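Side-chain contacts in chitinase (Chromobacterium violaceum, PDB 4TXG), which probably hydrolyses the glycosidic bonds of chitin, helping to degrade this polysaccharide: residues A[407-412]-A[563-568]; A[459-464]-A[578-583]; A[598-603]-A[630-635]. All blocks are in the same frame, centred on the assembly; numbering follows the deposited sequence.

How the contacts relate
All three contacts are buried, and their chemistry changes with their place in the fold. Contact 3 packs helix 627-636 on strand 599-603 of the barrel through hydrocarbon alone. Contact 2 takes the neighbouring barrel strand, 457-462, at its end and is more polar, with a carboxylate, a bridging water and a cesium ion at its margin; probable backbone bonds from Val461 N to Met601 O and, just past the strand, from Tyr463 N to Trp603 O tie it to contact 3. Contact 1 lies beyond the barrel strands, where a loop rests on the inserted antiparallel sheet through proline, leucine and two alanines. It meets contact 2 where Asn410 N probably bonds Ser578 OG; contacts 1 and 3 do not touch.

Contact 1 of 3, residues A[407-412]-A[563-568]; sequences VGPNAA and LAAPWL
Pro409 sits over the start of strand 565-570 and carries most of the apolar contact. Its CB lies 3.7 Å from Ala565 CB, and its CG reaches 3.9 Å to Leu563 CD1, so that one edge of the pyrrolidine meets both residues. Proline and leucine cross at about a right angle. Leu563 splits its two methyls between different partners: CD1 goes to the proline, while CD2 approaches Ala412 CB at 4.1 Å. Its first torsion, -63°, places CG anti to the carbonyl carbon and sends the branched end toward the loop. Ala565 needs no more than a methyl, since the rigid ring comes down directly on it; Ala412 is likewise small enough to let the backbones approach, with 5.1 Å between Ala412 CA and Leu563 CA.

No hydrogen bond joins the segments themselves. The polar element is a CH...O contact, with Ala412 CA 3.6 Å from Leu563 O, a weak interaction at best, with an angle of 127° at the hydrogen. Conventional bonds lie close by: Leu413 pairs with Leu563 through the backbone, and Leu563 N donates to Asn560 OD1.

Ala564 takes a left-handed backbone conformation, and together with Ala565 it faces the single residue Asn560. This is a G1 beta bulge, a classic feature next to the turn of a hairpin, here between strands 556-560 and 565-570 of the antiparallel sheet inserted after barrel strand 457-462, an insertion found in many family 18 chitinases.

Contact 2 of 3, residues A[459-464]-A[578-583]; sequences MGVPYY and STEDEQ. With CS (cesium ion), chain M.
Val461 turns its side chain onto the carboxylate of Glu580, its CB lying 3.5 Å from Glu580 OE2. The branched residue suits a beta strand and offers only hydrocarbon here; the carboxylate's charge is met through OE2 by a salt bridge to Lys588 NZ, while OE1 is hydrogen-bonded to Ser584 OG. Next comes Pro462, which touches the same glutamate twice. Its ring CD is 3.4 Å from Glu580 OE2, and its carbonyl O is 3.2 Å from Glu580 CB. That oxygen is buried with no hydrogen-bond partner in the model, its neighbours here being CB and CG of Glu580. The bend of Glu580 at its second torsion, 82°, brings OE2 to the proline CD; the two side chains cross at about a right angle.

Strand 457-462 is one of the parallel staves of the TIM barrel, and residues 578-583 bring the chain back from the inserted antiparallel sheet into helix 582-594. Asp581 is the N-cap of that helix: its OD1 accepts from Gln583 N, which comes from above the carboxylate plane.

Beyond the strand, the CB of Tyr463 is directed away from residues 578-583, and its hydroxyl hydrogen-bonds Thr629 OG1. Tyr464 presents one ring face to Pro462 CB, which stands 3.4 Å above the plane toward the rim. Water 1 donates to Tyr464 O at 2.8 Å and, weakly, to Ser578 O, bridging two carbonyl acceptors that cannot bond each other. At the other end of Tyr464, OH coordinates a cesium ion at 3.1 Å, alongside Asp398 OD2 and waters 2 and 3.

Contact 3 of 3, residues A[598-603]-A[630-635]; sequences GGVMFW and SLLYNT
Leu632 pushes CD1 between Val600 and Phe602, lying 4.0 Å from Val600 CG1 and 4.3 Å from Phe602 CD2. The methyl comes at the phenyl ring obliquely, while the valine and leucine side chains cross at about a right angle. In Leu632 the first torsion of -72° sets CG anti to the carbonyl carbon, directing the isobutyl group from the helix to the strand. Branched and aromatic carbon suits this interface, where no hydrogen bond passes between the segments.

Strand 599-603 is one of the parallel strands of the TIM barrel, and helix 627-636 covers its outer side. Alternation along the strand turns Val600 and Phe602 to the helix, whereas Met601 points away from it and touches Tyr397 and Tyr159. At Gly599, just before the contact, the backbone angles would jam a beta carbon against the carbonyl oxygen of Gly598, which explains the absence of a side chain. Phe602 also stacks on Tyr463, and Ile585 of helix 582-594 adds to the hydrocarbon round Leu632.

Within the helix, Leu631 O accepts from both Thr635 N and Thr635 OG1, the latter at 2.7 Å, the two donors coming from opposite faces of the carbonyl plane; the threonine hydroxyl is thus satisfied by its own helix.

Contact 1 of 3, residues A[407-412]-A[563-568]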
loop_
_atom_site.group_PDB
_atom_site.type_symbol
_atom_site.label_atom_id
_atom_site.label_comp_id
_atom_site.label_asym_id
_atom_site.label_seq_id
_atom_site.Cartn_x
_atom_site.Cartn_y
_atom_site.Cartn_z
ATOM N N VAL A 407 -18.114 -1.554 -13.895
ATOM C CA VAL A 407 -18.093 -2.910 -13.370
ATOM C C VAL A 407 -16.837 -3.651 -13.811
ATOM O O VAL A 407 -16.581 -3.788 -15.004
ATOM C CB VAL A 407 -19.330 -3.693 -13.826
ATOM C CG1 VAL A 407 -19.306 -5.096 -13.237
ATOM C CG2 VAL A 407 -20.615 -2.946 -13.434
ATOM N N GLY A 408 -16.063 -4.157 -12.856
ATOM C CA GLY A 408 -14.822 -4.813 -13.208
ATOM C C GLY A 408 -14.089 -5.360 -12.002
ATOM O O GLY A 408 -14.574 -5.235 -10.876
ATOM N N PRO A 409 -12.910 -5.963 -12.232
ATOM C CA PRO A 409 -12.170 -6.618 -11.149
ATOM C C PRO A 409 -11.737 -5.641 -10.070
ATOM O O PRO A 409 -11.373 -4.491 -10.348
ATOM C CB PRO A 409 -10.938 -7.211 -11.847
ATOM C CG PRO A 409 -11.194 -7.086 -13.318
ATOM C CD PRO A 409 -12.148 -5.946 -13.490
ATOM N N ASN A 410 -11.758 -6.136 -8.843
ATOM C CA ASN A 410 -11.325 -5.379 -7.684
ATOM C C ASN A 410 -9.800 -5.184 -7.659
ATOM O O ASN A 410 -9.292 -4.177 -7.163
ATOM C CB ASN A 410 -11.803 -6.103 -6.422
ATOM C CG ASN A 410 -11.482 -5.340 -5.169
ATOM O OD1 ASN A 410 -10.584 -5.700 -4.421
ATOM N ND2 ASN A 410 -12.196 -4.255 -4.950
ATOM N N ALA A 411 -9.073 -6.135 -8.242
ATOM C CA ALA A 411 -7.625 -6.182 -8.077
ATOM C C ALA A 411 -6.931 -6.815 -9.283
ATOM O O ALA A 411 -6.145 -7.742 -9.126
ATOM C CB ALA A 411 -7.281 -6.954 -6.810
ATOM N N ALA A 412 -7.236 -6.332 -10.484
ATOM C CA ALA A 412 -6.594 -6.882 -11.680
ATOM C C ALA A 412 -5.068 -6.893 -11.555
ATOM O O ALA A 412 -4.474 -5.918 -11.105
ATOM C CB ALA A 412 -7.009 -6.083 -12.921
ATOM N N LEU A 563 -6.340 -10.686 -17.006
ATOM C CA LEU A 563 -6.489 -9.822 -15.840
ATOM C C LEU A 563 -6.071 -10.505 -14.538
ATOM O O LEU A 563 -5.920 -9.846 -13.516
ATOM C CB LEU A 563 -7.948 -9.367 -15.714
ATOM C CG LEU A 563 -8.506 -8.522 -16.861
ATOM C CD1 LEU A 563 -10.035 -8.440 -16.809
ATOM C CD2 LEU A 563 -7.877 -7.138 -16.801
ATOM N N ALA A 564 -5.892 -11.823 -14.596
ATOM C CA ALA A 564 -5.781 -12.680 -13.409
ATOM C C ALA A 564 -6.930 -12.406 -12.438
ATOM O O ALA A 564 -6.719 -12.191 -11.245
ATOM C CB ALA A 564 -4.424 -12.499 -12.715
ATOM N N ALA A 565 -8.147 -12.431 -12.965
ATOM C CA ALA A 565 -9.324 -12.032 -12.196
ATOM C C ALA A 565 -10.469 -13.038 -12.308
ATOM O O ALA A 565 -10.938 -13.332 -13.402
ATOM C CB ALA A 565 -9.792 -10.665 -12.647
ATOM N N PRO A 566 -10.909 -13.584 -11.164
ATOM C CA PRO A 566 -12.141 -14.366 -11.123
ATOM C C PRO A 566 -13.321 -13.491 -10.719
ATOM O O PRO A 566 -13.141 -12.465 -10.060
ATOM C CB PRO A 566 -11.853 -15.423 -10.048
ATOM C CG PRO A 566 -10.883 -14.728 -9.091
ATOM C CD PRO A 566 -10.202 -13.593 -9.870
ATOM N N TRP A 567 -14.520 -13.903 -11.105
ATOM C CA TRP A 567 -15.720 -13.268 -10.608
ATOM C C TRP A 567 -16.904 -14.199 -10.701
ATOM O O TRP A 567 -16.845 -15.257 -11.334
ATOM C CB TRP A 567 -16.026 -11.974 -11.362
ATOM C CG TRP A 567 -16.457 -12.093 -12.810
ATOM C CD1 TRP A 567 -17.738 -12.075 -13.297
ATOM C CD2 TRP A 567 -15.599 -12.170 -13.957
ATOM N NE1 TRP A 567 -17.725 -12.151 -14.673
ATOM C CE2 TRP A 567 -16.416 -12.196 -15.103
ATOM C CE3 TRP A 567 -14.206 -12.222 -14.124
ATOM C CZ2 TRP A 567 -15.903 -12.287 -16.397
ATOM C CZ3 TRP A 567 -13.691 -12.309 -15.411
ATOM C CH2 TRP A 567 -14.535 -12.337 -16.530
ATOM N N LEU A 568 -17.972 -13.789 -10.038
ATOM C CA LEU A 568 -19.243 -14.477 -10.151
ATOM C C LEU A 568 -20.190 -13.616 -10.959
ATOM O O LEU A 568 -20.319 -12.422 -10.697
ATOM C CB LEU A 568 -19.832 -14.751 -8.771
ATOM C CG LEU A 568 -18.991 -15.628 -7.855
ATOM C CD1 LEU A 568 -19.666 -15.716 -6.500
ATOM C CD2 LEU A 568 -18.824 -17.010 -8.484
#

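Contact 2 of 3, residues A[459-464]-A[578-583]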
loop_
_atom_site.group_PDB
_atom_site.type_symbol
_atom_site.label_atom_id
_atom_site.label_comp_id
_atom_site.label_asym_id
_atom_site.label_seq_id
_atom_site.Cartn_x
_atom_site.Cartn_y
_atom_site.Cartn_z
ATOM N N MET A 459 2.861 -6.407 -2.441
ATOM C CA MET A 459 1.629 -6.091 -3.154
ATOM C C MET A 459 0.411 -6.669 -2.443
ATOM O O MET A 459 0.431 -7.822 -2.005
ATOM C CB MET A 459 1.707 -6.614 -4.591
ATOM C CG MET A 459 2.894 -6.049 -5.369
ATOM S SD MET A 459 3.046 -4.255 -5.319
ATOM C CE MET A 459 1.522 -3.747 -6.118
ATOM N N GLY A 460 -0.651 -5.869 -2.340
ATOM C CA GLY A 460 -1.853 -6.303 -1.643
ATOM C C GLY A 460 -2.827 -7.087 -2.511
ATOM O O GLY A 460 -2.971 -6.818 -3.698
ATOM N N VAL A 461 -3.507 -8.051 -1.896
ATOM C CA VAL A 461 -4.615 -8.758 -2.531
ATOM C C VAL A 461 -5.797 -8.781 -1.564
ATOM O O VAL A 461 -5.601 -8.731 -0.337
ATOM C CB VAL A 461 -4.246 -10.211 -2.909
ATOM C CG1 VAL A 461 -3.097 -10.236 -3.909
ATOM C CG2 VAL A 461 -3.909 -11.031 -1.658
ATOM N N PRO A 462 -7.026 -8.841 -2.100
ATOM C CA PRO A 462 -8.214 -8.839 -1.241
ATOM C C PRO A 462 -8.708 -10.238 -0.898
ATOM O O PRO A 462 -8.684 -11.113 -1.759
ATOM C CB PRO A 462 -9.251 -8.120 -2.104
ATOM C CG PRO A 462 -8.908 -8.585 -3.498
ATOM C CD PRO A 462 -7.391 -8.695 -3.525
ATOM N N TYR A 463 -9.148 -10.439 0.342
ATOM C CA TYR A 463 -9.833 -11.678 0.706
ATOM C C TYR A 463 -11.331 -11.403 0.840
ATOM O O TYR A 463 -12.037 -12.036 1.627
ATOM C CB TYR A 463 -9.279 -12.259 2.014
ATOM C CG TYR A 463 -7.925 -12.950 1.930
ATOM C CD1 TYR A 463 -7.197 -13.002 0.738
ATOM C CD2 TYR A 463 -7.389 -13.573 3.055
ATOM C CE1 TYR A 463 -5.954 -13.648 0.689
ATOM C CE2 TYR A 463 -6.163 -14.229 3.014
ATOM C CZ TYR A 463 -5.451 -14.260 1.842
ATOM O OH TYR A 463 -4.231 -14.908 1.824
ATOM N N TYR A 464 -11.818 -10.453 0.051
ATOM C CA TYR A 464 -13.212 -10.035 0.119
ATOM C C TYR A 464 -13.653 -9.652 -1.290
ATOM O O TYR A 464 -12.827 -9.499 -2.183
ATOM C CB TYR A 464 -13.395 -8.846 1.070
ATOM C CG TYR A 464 -12.642 -7.628 0.582
ATOM C CD1 TYR A 464 -11.312 -7.433 0.935
ATOM C CD2 TYR A 464 -13.237 -6.703 -0.278
ATOM C CE1 TYR A 464 -10.606 -6.346 0.475
ATOM C CE2 TYR A 464 -12.528 -5.605 -0.747
ATOM C CZ TYR A 464 -11.211 -5.439 -0.370
ATOM O OH TYR A 464 -10.489 -4.356 -0.827
ATOM N N SER A 578 -16.861 -9.330 -7.830
ATOM C CA SER A 578 -15.439 -9.559 -8.051
ATOM C C SER A 578 -14.855 -10.390 -6.919
ATOM O O SER A 578 -14.997 -10.038 -5.751
ATOM C CB SER A 578 -14.682 -8.230 -8.162
ATOM O OG SER A 578 -13.290 -8.476 -8.197
ATOM N N THR A 579 -14.192 -11.487 -7.264
ATOM C CA THR A 579 -13.665 -12.386 -6.248
ATOM C C THR A 579 -12.146 -12.532 -6.340
ATOM O O THR A 579 -11.493 -11.948 -7.207
ATOM C CB THR A 579 -14.324 -13.784 -6.344
ATOM O OG1 THR A 579 -14.096 -14.336 -7.646
ATOM C CG2 THR A 579 -15.834 -13.683 -6.102
ATOM N N GLU A 580 -11.590 -13.300 -5.414
ATOM C CA GLU A 580 -10.169 -13.617 -5.402
ATOM C C GLU A 580 -10.090 -15.035 -4.866
ATOM O O GLU A 580 -10.601 -15.312 -3.779
ATOM C CB GLU A 580 -9.390 -12.630 -4.519
ATOM C CG GLU A 580 -7.871 -12.792 -4.541
ATOM C CD GLU A 580 -7.219 -12.110 -5.738
ATOM O OE1 GLU A 580 -7.554 -12.448 -6.892
ATOM O OE2 GLU A 580 -6.375 -11.221 -5.530
ATOM N N ASP A 581 -9.502 -15.958 -5.619
ATOM C CA ASP A 581 -9.453 -17.335 -5.116
ATOM C C ASP A 581 -8.167 -18.033 -5.535
ATOM O O ASP A 581 -7.192 -17.370 -5.889
ATOM C CB ASP A 581 -10.711 -18.135 -5.531
ATOM C CG ASP A 581 -10.881 -18.305 -7.042
ATOM O OD1 ASP A 581 -9.898 -18.232 -7.814
ATOM O OD2 ASP A 581 -12.042 -18.558 -7.459
ATOM N N GLU A 582 -8.141 -19.361 -5.470
ATOM C CA GLU A 582 -6.861 -20.051 -5.608
ATOM C C GLU A 582 -6.233 -19.852 -6.983
ATOM O O GLU A 582 -5.006 -19.839 -7.116
ATOM C CB GLU A 582 -7.026 -21.539 -5.309
ATOM C CG GLU A 582 -7.380 -21.792 -3.849
ATOM C CD GLU A 582 -8.215 -23.044 -3.641
ATOM O OE1 GLU A 582 -9.469 -22.935 -3.582
ATOM O OE2 GLU A 582 -7.616 -24.133 -3.517
ATOM N N GLN A 583 -7.059 -19.680 -8.008
ATOM C CA GLN A 583 -6.503 -19.535 -9.351
ATOM C C GLN A 583 -5.793 -18.190 -9.496
ATOM O O GLN A 583 -4.686 -18.124 -10.047
ATOM C CB GLN A 583 -7.588 -19.684 -10.426
ATOM C CG GLN A 583 -7.007 -19.750 -11.851
ATOM C CD GLN A 583 -8.061 -20.060 -12.900
ATOM O OE1 GLN A 583 -9.246 -20.166 -12.586
ATOM N NE2 GLN A 583 -7.632 -20.213 -14.154
HETATM CS CS CS M . -9.862 -2.833 1.756
HETATM O O HOH W 1 -12.228 -9.041 -4.882
HETATM O O HOH W 2 -7.143 -1.676 3.234
HETATM O O HOH W 3 -12.130 -1.802 3.410
#

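Contact 3 of 3, residues A[598-603]-A[630-635]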
loop_
_atom_site.group_PDB
_atom_site.type_symbol
_atom_site.label_atom_id
_atom_site.label_comp_id
_atom_site.label_asym_id
_atom_site.label_seq_id
_atom_site.Cartn_x
_atom_site.Cartn_y
_atom_site.Cartn_z
ATOM N N GLY A 598 9.027 -8.107 -2.790
ATOM C CA GLY A 598 9.236 -8.330 -1.371
ATOM C C GLY A 598 8.269 -9.334 -0.772
ATOM O O GLY A 598 8.646 -10.167 0.070
ATOM N N GLY A 599 7.019 -9.271 -1.211
ATOM C CA GLY A 599 6.009 -10.154 -0.661
ATOM C C GLY A 599 4.591 -9.723 -0.977
ATOM O O GLY A 599 4.357 -8.917 -1.880
ATOM N N VAL A 600 3.658 -10.289 -0.220
ATOM C CA VAL A 600 2.236 -10.122 -0.444
ATOM C C VAL A 600 1.573 -9.701 0.859
ATOM O O VAL A 600 1.909 -10.218 1.928
ATOM C CB VAL A 600 1.584 -11.435 -0.968
ATOM C CG1 VAL A 600 0.079 -11.285 -1.078
ATOM C CG2 VAL A 600 2.175 -11.848 -2.323
ATOM N N MET A 601 0.646 -8.749 0.763
ATOM C CA MET A 601 -0.144 -8.307 1.897
ATOM C C MET A 601 -1.597 -8.664 1.567
ATOM O O MET A 601 -1.954 -8.717 0.401
ATOM C CB MET A 601 0.057 -6.799 2.126
ATOM C CG MET A 601 -0.905 -6.137 3.099
ATOM S SD MET A 601 -2.428 -5.646 2.243
ATOM C CE MET A 601 -1.887 -4.137 1.422
ATOM N N PHE A 602 -2.428 -8.944 2.566
ATOM C CA PHE A 602 -3.843 -9.144 2.261
ATOM C C PHE A 602 -4.748 -8.532 3.323
ATOM O O PHE A 602 -4.411 -8.489 4.510
ATOM C CB PHE A 602 -4.155 -10.645 2.068
ATOM C CG PHE A 602 -3.652 -11.525 3.170
ATOM C CD1 PHE A 602 -4.440 -11.782 4.275
ATOM C CD2 PHE A 602 -2.399 -12.106 3.097
ATOM C CE1 PHE A 602 -3.987 -12.602 5.293
ATOM C CE2 PHE A 602 -1.941 -12.929 4.119
ATOM C CZ PHE A 602 -2.738 -13.171 5.216
ATOM N N TRP A 603 -5.878 -8.006 2.853
ATOM C CA TRP A 603 -6.967 -7.547 3.698
ATOM C C TRP A 603 -8.150 -8.466 3.427
ATOM O O TRP A 603 -8.569 -8.540 2.272
ATOM C CB TRP A 603 -7.344 -6.102 3.352
ATOM C CG TRP A 603 -8.457 -5.593 4.193
ATOM C CD1 TRP A 603 -9.789 -5.873 4.056
ATOM C CD2 TRP A 603 -8.337 -4.751 5.337
ATOM N NE1 TRP A 603 -10.508 -5.252 5.051
ATOM C CE2 TRP A 603 -9.640 -4.545 5.843
ATOM C CE3 TRP A 603 -7.253 -4.136 5.983
ATOM C CZ2 TRP A 603 -9.889 -3.754 6.966
ATOM C CZ3 TRP A 603 -7.504 -3.352 7.090
ATOM C CH2 TRP A 603 -8.810 -3.167 7.573
ATOM N N SER A 630 -2.554 -20.345 2.963
ATOM C CA SER A 630 -1.809 -21.596 2.878
ATOM C C SER A 630 -1.180 -21.770 1.499
ATOM O O SER A 630 -0.060 -22.278 1.369
ATOM C CB SER A 630 -2.709 -22.794 3.197
ATOM O OG SER A 630 -3.093 -22.781 4.564
ATOM N N LEU A 631 -1.909 -21.355 0.469
ATOM C CA LEU A 631 -1.382 -21.413 -0.889
ATOM C C LEU A 631 -0.192 -20.476 -1.030
ATOM O O LEU A 631 0.832 -20.855 -1.599
ATOM C CB LEU A 631 -2.463 -21.055 -1.913
ATOM C CG LEU A 631 -2.024 -20.947 -3.379
ATOM C CD1 LEU A 631 -1.415 -22.246 -3.882
ATOM C CD2 LEU A 631 -3.224 -20.539 -4.247
ATOM N N LEU A 632 -0.323 -19.256 -0.513
ATOM C CA LEU A 632 0.795 -18.311 -0.542
ATOM C C LEU A 632 2.016 -18.876 0.201
ATOM O O LEU A 632 3.141 -18.863 -0.311
ATOM C CB LEU A 632 0.384 -16.969 0.075
ATOM C CG LEU A 632 -0.566 -16.097 -0.736
ATOM C CD1 LEU A 632 -1.060 -14.931 0.112
ATOM C CD2 LEU A 632 0.113 -15.600 -2.003
ATOM N N TYR A 633 1.788 -19.365 1.414
ATOM C CA TYR A 633 2.877 -19.894 2.221
ATOM C C TYR A 633 3.539 -21.119 1.589
ATOM O O TYR A 633 4.767 -21.239 1.583
ATOM C CB TYR A 633 2.395 -20.247 3.633
ATOM C CG TYR A 633 3.506 -20.860 4.439
ATOM C CD1 TYR A 633 4.575 -20.085 4.871
ATOM C CD2 TYR A 633 3.522 -22.221 4.718
ATOM C CE1 TYR A 633 5.619 -20.642 5.574
ATOM C CE2 TYR A 633 4.564 -22.790 5.420
ATOM C CZ TYR A 633 5.607 -21.996 5.850
ATOM O OH TYR A 633 6.651 -22.557 6.551
ATOM N N ASN A 634 2.733 -22.041 1.073
ATOM C CA ASN A 634 3.287 -23.249 0.464
ATOM C C ASN A 634 4.104 -22.917 -0.783
ATOM O O ASN A 634 5.098 -23.572 -1.081
ATOM C CB ASN A 634 2.170 -24.238 0.117
ATOM C CG ASN A 634 1.588 -24.911 1.352
ATOM O OD1 ASN A 634 2.289 -25.117 2.348
ATOM N ND2 ASN A 634 0.303 -25.255 1.294
ATOM N N THR A 635 3.678 -21.887 -1.500
ATOM C CA THR A 635 4.399 -21.430 -2.677
ATOM C C THR A 635 5.718 -20.756 -2.291
ATOM O O THR A 635 6.757 -21.028 -2.888
ATOM C CB THR A 635 3.540 -20.456 -3.491
ATOM O OG1 THR A 635 2.313 -21.104 -3.857
ATOM C CG2 THR A 635 4.275 -20.001 -4.747
#